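Local coordinates for protein salivary cystatin-L (Ixodes scapularis, PDB 4ZM8) that inhibits host cysteine proteases such as cathepsins L and S, helping the feeding tick to suppress its host's immune response, at residues A23-A26 / T27-S31; P35-T38 / H39-V43. All coordinates share one frame; numbering follows the deposited sequence.

Interaction 1: A23-A26 / T27-S31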
ATOM      1  N   ALA A  23     -13.798 -12.735   5.285  1.00 39.26           N
ATOM      2  CA  ALA A  23     -13.830 -12.297   6.669  1.00 33.53           C
ATOM      3  C   ALA A  23     -13.207 -13.370   7.567  1.00 34.35           C
ATOM      4  O   ALA A  23     -12.552 -13.066   8.560  1.00 32.94           O
ATOM      5  CB  ALA A  23     -15.255 -11.982   7.087  1.00 25.32           C
ATOM      6  N   HIS A  24     -13.395 -14.631   7.206  1.00 34.57           N
ATOM      7  CA  HIS A  24     -12.763 -15.692   7.969  1.00 33.29           C
ATOM      8  C   HIS A  24     -11.267 -15.714   7.694  1.00 29.60           C
ATOM      9  O   HIS A  24     -10.470 -15.753   8.628  1.00 28.08           O
ATOM     10  CB  HIS A  24     -13.403 -17.042   7.658  1.00 28.66           C
ATOM     11  CG  HIS A  24     -14.636 -17.312   8.458  1.00 31.92           C
ATOM     12  ND1 HIS A  24     -14.595 -17.662   9.791  1.00 31.85           N
ATOM     13  CD2 HIS A  24     -15.948 -17.268   8.124  1.00 30.41           C
ATOM     14  CE1 HIS A  24     -15.827 -17.827  10.240  1.00 26.49           C
ATOM     15  NE2 HIS A  24     -16.666 -17.599   9.246  1.00 25.73           N
ATOM     16  N   TYR A  25     -10.889 -15.667   6.420  1.00 29.95           N
ATOM     17  CA  TYR A  25      -9.480 -15.551   6.063  1.00 29.92           C
ATOM     18  C   TYR A  25      -8.787 -14.408   6.792  1.00 30.17           C
ATOM     19  O   TYR A  25      -7.720 -14.595   7.370  1.00 29.97           O
ATOM     20  CB  TYR A  25      -9.295 -15.351   4.564  1.00 30.80           C
ATOM     21  CG  TYR A  25      -7.853 -15.047   4.242  1.00 39.72           C
ATOM     22  CD1 TYR A  25      -6.890 -16.055   4.267  1.00 41.31           C
ATOM     23  CD2 TYR A  25      -7.437 -13.752   3.950  1.00 38.57           C
ATOM     24  CE1 TYR A  25      -5.555 -15.781   3.994  1.00 44.25           C
ATOM     25  CE2 TYR A  25      -6.102 -13.470   3.681  1.00 42.01           C
ATOM     26  CZ  TYR A  25      -5.165 -14.488   3.705  1.00 44.06           C
ATOM     27  OH  TYR A  25      -3.835 -14.218   3.433  1.00 48.61           O
ATOM     28  N   ALA A  26      -9.391 -13.227   6.758  1.00 27.18           N
ATOM     29  CA  ALA A  26      -8.823 -12.067   7.430  1.00 29.95           C
ATOM     30  C   ALA A  26      -8.697 -12.263   8.936  1.00 29.52           C
ATOM     31  O   ALA A  26      -7.679 -11.924   9.517  1.00 31.13           O
ATOM     32  CB  ALA A  26      -9.660 -10.826   7.141  1.00 33.81           C
ATOM     33  N   THR A  27      -9.742 -12.797   9.564  1.00 32.25           N
ATOM     34  CA  THR A  27      -9.781 -12.940  11.021  1.00 29.28           C
ATOM     35  C   THR A  27      -8.829 -14.005  11.546  1.00 31.86           C
ATOM     36  O   THR A  27      -8.124 -13.788  12.535  1.00 31.56           O
ATOM     37  CB  THR A  27     -11.188 -13.294  11.520  1.00 25.43           C
ATOM     38  OG1 THR A  27     -12.130 -12.331  11.032  1.00 32.09           O
ATOM     39  CG2 THR A  27     -11.211 -13.269  13.021  1.00 24.91           C
ATOM     40  N   SER A  28      -8.828 -15.162  10.896  1.00 25.79           N
ATOM     41  CA  SER A  28      -7.963 -16.258  11.302  1.00 23.84           C
ATOM     42  C   SER A  28      -6.508 -15.851  11.194  1.00 31.67           C
ATOM     43  O   SER A  28      -5.729 -16.047  12.129  1.00 34.82           O
ATOM     44  CB  SER A  28      -8.232 -17.490  10.444  1.00 27.54           C
ATOM     45  OG  SER A  28      -8.056 -17.200   9.070  1.00 28.81           O
ATOM     46  N   THR A  29      -6.169 -15.275  10.039  1.00 34.75           N
ATOM     47  CA  THR A  29      -4.828 -14.797   9.699  1.00 27.25           C
ATOM     48  C   THR A  29      -4.297 -13.746  10.660  1.00 35.18           C
ATOM     49  O   THR A  29      -3.159 -13.832  11.123  1.00 40.05           O
ATOM     50  CB  THR A  29      -4.822 -14.188   8.295  1.00 30.44           C
ATOM     51  OG1 THR A  29      -5.247 -15.171   7.347  1.00 33.84           O
ATOM     52  CG2 THR A  29      -3.443 -13.658   7.925  1.00 36.20           C
ATOM     53  N   TRP A  30      -5.122 -12.746  10.955  1.00 32.25           N
ATOM     54  CA  TRP A  30      -4.676 -11.634  11.765  1.00 30.41           C
ATOM     55  C   TRP A  30      -4.442 -12.043  13.217  1.00 32.95           C
ATOM     56  O   TRP A  30      -3.388 -11.767  13.769  1.00 40.18           O
ATOM     57  CB  TRP A  30      -5.675 -10.479  11.692  1.00 32.82           C
ATOM     58  CG  TRP A  30      -5.326  -9.377  12.641  1.00 38.69           C
ATOM     59  CD1 TRP A  30      -4.351  -8.431  12.480  1.00 35.84           C
ATOM     60  CD2 TRP A  30      -5.934  -9.114  13.908  1.00 34.24           C
ATOM     61  NE1 TRP A  30      -4.323  -7.594  13.568  1.00 38.11           N
ATOM     62  CE2 TRP A  30      -5.287  -7.992  14.462  1.00 33.67           C
ATOM     63  CE3 TRP A  30      -6.969  -9.713  14.627  1.00 31.83           C
ATOM     64  CZ2 TRP A  30      -5.633  -7.468  15.695  1.00 31.95           C
ATOM     65  CZ3 TRP A  30      -7.312  -9.188  15.860  1.00 32.95           C
ATOM     66  CH2 TRP A  30      -6.647  -8.082  16.381  1.00 34.25           C
ATOM     67  N   SER A  31      -5.417 -12.714  13.823  1.00 33.90           N
ATOM     68  CA  SER A  31      -5.377 -13.033  15.256  1.00 35.79           C
ATOM     69  C   SER A  31      -4.316 -14.075  15.626  1.00 38.90           C
ATOM     70  O   SER A  31      -3.857 -14.118  16.771  1.00 38.37           O
ATOM     71  CB  SER A  31      -6.749 -13.514  15.713  1.00 30.80           C
ATOM     72  OG  SER A  31      -7.113 -14.675  14.991  1.00 33.50           O
TER
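Thr-27 turns its hydroxyl back along the helix onto Ala-23, and Thr-29 repeats the move on Tyr-25, a worked example of short polar side chains absorbed by their own helix. This is helix 17-32 of the cystatin fold, which packs against strand 39-68. In Thr-27, OG1 stands beside its own backbone N and opposite the carbonyl carbon (chi1 -54°). It donates to Ala-23 O at 2.6 Å, while Thr-27 N binds Ala-23 O at 3.0 Å from the opposite face of the carbonyl plane. Thr-29 adopts the same conformation: its OG1 and N grip Tyr-25 O from opposite faces, OG1 at 2.5 Å. That hydroxyl also meets the ring of Tyr-25, whose CG is anti to the backbone N (chi1 172°), which brings one face under it. Tyr-25 CE1 lies 3.4 Å from Thr-29 OG1, which sits toward the rim of the ring. Ser-28 differs, with OG held between N and carbonyl carbon, 2.8 Å from His-24 O and 3.1 Å from Tyr-25 O; its one proton may serve either. Ser-31 OG returns to Thr-27 O. His-24 ND1 bonds to Tyr-76 OH of the second subunit, and Lys-104 of that subunit makes a cation-pi contact with Tyr-25. Each threonine hydroxyl thus spends its proton on a carbonyl one turn back, so that a single acceptor holds two donors.

Interaction 2: P35-T38 / H39-V43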
ATOM      1  N   PRO A  35      -0.237 -11.515  19.870  1.00 55.94           N
ATOM      2  CA  PRO A  35       0.439 -11.933  21.101  1.00 53.55           C
ATOM      3  C   PRO A  35      -0.516 -11.990  22.275  1.00 48.61           C
ATOM      4  O   PRO A  35      -1.441 -11.180  22.334  1.00 45.54           O
ATOM      5  CB  PRO A  35       1.486 -10.842  21.304  1.00 51.35           C
ATOM      6  CG  PRO A  35       0.832  -9.614  20.754  1.00 53.79           C
ATOM      7  CD  PRO A  35      -0.067 -10.071  19.621  1.00 53.89           C
ATOM      8  N   GLY A  36      -0.288 -12.926  23.191  1.00 46.90           N
ATOM      9  CA  GLY A  36      -1.198 -13.149  24.301  1.00 44.48           C
ATOM     10  C   GLY A  36      -2.256 -14.159  23.894  1.00 47.62           C
ATOM     11  O   GLY A  36      -2.567 -15.098  24.634  1.00 45.87           O
ATOM     12  N   LYS A  37      -2.798 -13.962  22.697  1.00 46.04           N
ATOM     13  CA  LYS A  37      -3.822 -14.833  22.141  1.00 42.65           C
ATOM     14  C   LYS A  37      -3.368 -16.289  22.150  1.00 41.08           C
ATOM     15  O   LYS A  37      -2.241 -16.591  21.774  1.00 44.94           O
ATOM     16  CB  LYS A  37      -4.165 -14.397  20.713  1.00 44.62           C
ATOM     17  CG  LYS A  37      -5.590 -13.885  20.520  1.00 47.80           C
ATOM     18  CD  LYS A  37      -5.883 -12.635  21.339  1.00 52.14           C
ATOM     19  CE  LYS A  37      -7.339 -12.163  21.190  1.00 48.98           C
ATOM     20  NZ  LYS A  37      -8.344 -13.079  21.849  1.00 45.08           N
ATOM     21  N   THR A  38      -4.244 -17.186  22.593  1.00 43.51           N
ATOM     22  CA  THR A  38      -3.983 -18.620  22.511  1.00 35.86           C
ATOM     23  C   THR A  38      -4.916 -19.303  21.508  1.00 32.72           C
ATOM     24  O   THR A  38      -4.552 -20.311  20.905  1.00 36.44           O
ATOM     25  CB  THR A  38      -4.133 -19.297  23.870  1.00 34.45           C
ATOM     26  OG1 THR A  38      -5.451 -19.056  24.370  1.00 36.22           O
ATOM     27  CG2 THR A  38      -3.117 -18.739  24.848  1.00 40.98           C
ATOM     28  N   HIS A  39      -6.115 -18.749  21.332  1.00 33.82           N
ATOM     29  CA  HIS A  39      -7.086 -19.261  20.357  1.00 33.41           C
ATOM     30  C   HIS A  39      -7.193 -18.382  19.112  1.00 30.92           C
ATOM     31  O   HIS A  39      -6.813 -17.206  19.133  1.00 30.31           O
ATOM     32  CB  HIS A  39      -8.475 -19.385  20.997  1.00 29.79           C
ATOM     33  CG  HIS A  39      -8.564 -20.437  22.058  1.00 33.79           C
ATOM     34  ND1 HIS A  39      -7.810 -20.395  23.210  1.00 37.44           N
ATOM     35  CD2 HIS A  39      -9.312 -21.562  22.142  1.00 33.81           C
ATOM     36  CE1 HIS A  39      -8.091 -21.447  23.957  1.00 36.59           C
ATOM     37  NE2 HIS A  39      -9.002 -22.171  23.334  1.00 32.06           N
ATOM     38  N   PHE A  40      -7.734 -18.941  18.036  1.00 25.56           N
ATOM     39  CA  PHE A  40      -8.133 -18.108  16.905  1.00 26.99           C
ATOM     40  C   PHE A  40      -9.321 -17.237  17.283  1.00 25.73           C
ATOM     41  O   PHE A  40     -10.174 -17.646  18.083  1.00 27.35           O
ATOM     42  CB  PHE A  40      -8.511 -18.949  15.685  1.00 27.89           C
ATOM     43  CG  PHE A  40      -7.369 -19.691  15.091  1.00 29.29           C
ATOM     44  CD1 PHE A  40      -6.454 -19.041  14.288  1.00 29.93           C
ATOM     45  CD2 PHE A  40      -7.202 -21.042  15.336  1.00 29.98           C
ATOM     46  CE1 PHE A  40      -5.398 -19.726  13.743  1.00 30.85           C
ATOM     47  CE2 PHE A  40      -6.148 -21.729  14.794  1.00 29.16           C
ATOM     48  CZ  PHE A  40      -5.247 -21.068  13.997  1.00 30.04           C
ATOM     49  N   ASP A  41      -9.363 -16.032  16.728  1.00 25.71           N
ATOM     50  CA  ASP A  41     -10.588 -15.244  16.686  1.00 23.21           C
ATOM     51  C   ASP A  41     -11.364 -15.753  15.497  1.00 22.87           C
ATOM     52  O   ASP A  41     -10.774 -16.300  14.561  1.00 25.56           O
ATOM     53  CB  ASP A  41     -10.310 -13.755  16.526  1.00 25.42           C
ATOM     54  CG  ASP A  41      -9.951 -13.082  17.820  1.00 27.70           C
ATOM     55  OD1 ASP A  41     -10.126 -13.722  18.887  1.00 29.80           O
ATOM     56  OD2 ASP A  41      -9.513 -11.908  17.764  1.00 23.83           O
ATOM     57  N   THR A  42     -12.676 -15.584  15.515  1.00 19.71           N
ATOM     58  CA  THR A  42     -13.459 -15.957  14.345  1.00 22.73           C
ATOM     59  C   THR A  42     -14.546 -14.920  14.056  1.00 20.69           C
ATOM     60  O   THR A  42     -14.619 -13.863  14.690  1.00 20.41           O
ATOM     61  CB  THR A  42     -14.085 -17.356  14.505  1.00 23.46           C
ATOM     62  OG1 THR A  42     -14.523 -17.840  13.229  1.00 19.36           O
ATOM     63  CG2 THR A  42     -15.258 -17.312  15.480  1.00 25.03           C
ATOM     64  N   VAL A  43     -15.366 -15.202  13.062  1.00 18.84           N
ATOM     65  CA  VAL A  43     -16.425 -14.277  12.730  1.00 23.05           C
ATOM     66  C   VAL A  43     -17.720 -14.623  13.473  1.00 24.41           C
ATOM     67  O   VAL A  43     -18.300 -15.694  13.279  1.00 26.99           O
ATOM     68  CB  VAL A  43     -16.663 -14.266  11.235  1.00 26.00           C
ATOM     69  CG1 VAL A  43     -17.695 -13.203  10.859  1.00 21.85           C
ATOM     70  CG2 VAL A  43     -15.335 -14.036  10.513  1.00 31.00           C
TER
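Lys-37 and Asp-41 meet in the connection between the two main elements of the cystatin fold, a helix packed on an antiparallel sheet: the loop after helix 17-32 here enters the long strand 39-68, and the lysine chain bends to reach the residue four positions on. Its course can be followed atom by atom. Lys-37 CB comes only to 4.2 Å of His-39 O, a loose contact, and CG moves closer, to 3.8 Å of His-39 O. The chain then turns about CB-CG (chi2 62°) and stays extended about CG-CD, which carries CE alongside the carboxylate, 3.9 Å from Asp-41 OD1 and 4.1 Å from Asp-41 OD2. A second turn, about CD-CE (chi4 70°), sets the ammonium. Lys-37 NZ ends 3.5 Å from Asp-41 OD1, a rather long salt bridge in which the two side chains cross at about a right angle. Lysine does not have this carboxylate to itself: Asp-41 OD2 forms a salt bridge with Arg-90 of the second subunit, so one oxygen faces the loop and the other the partner chain. Two cations on a buried acid would probably favour its charged form. The dimer reaches the backbone too, because His-39, Asp-41 and Thr-42 pair in an antiparallel ladder with a strand of the second subunit, and Phe-40 meets Tyr-76 of that subunit edge-to-face. At the strand's entrance a second, shorter link is made by the side chains of adjacent residues. With its hydroxyl between backbone N and carbonyl carbon (chi1 58°), Thr-38 reaches the edge of the imidazole in the ring plane, where a hydrogen bond of 3.0 Å joins Thr-38 OG1 and His-39 ND1.

In the fold
Read from the N terminus, the chain enters helix 17-32, where interaction 1 ties successive turns, passes through a short loop, and reaches strand 39-68, at whose start interaction 2 lies. Both are local, each joining adjoining segments, so neither closes a long loop. The two are in series, neither nesting nor crossing, with centres about 10 Å apart. What joins them is the fold-back of the strand along the helix: Ser-31 OG probably hydrogen-bonds to Asp-41 N at 3.1 Å, while Thr-27 and His-24 pack on residues 41-43. Both contacts also touch the second subunit, and the long strand 39-68, together with the sheet continued across the interface, is consistent with a domain-swapped cystatin dimer.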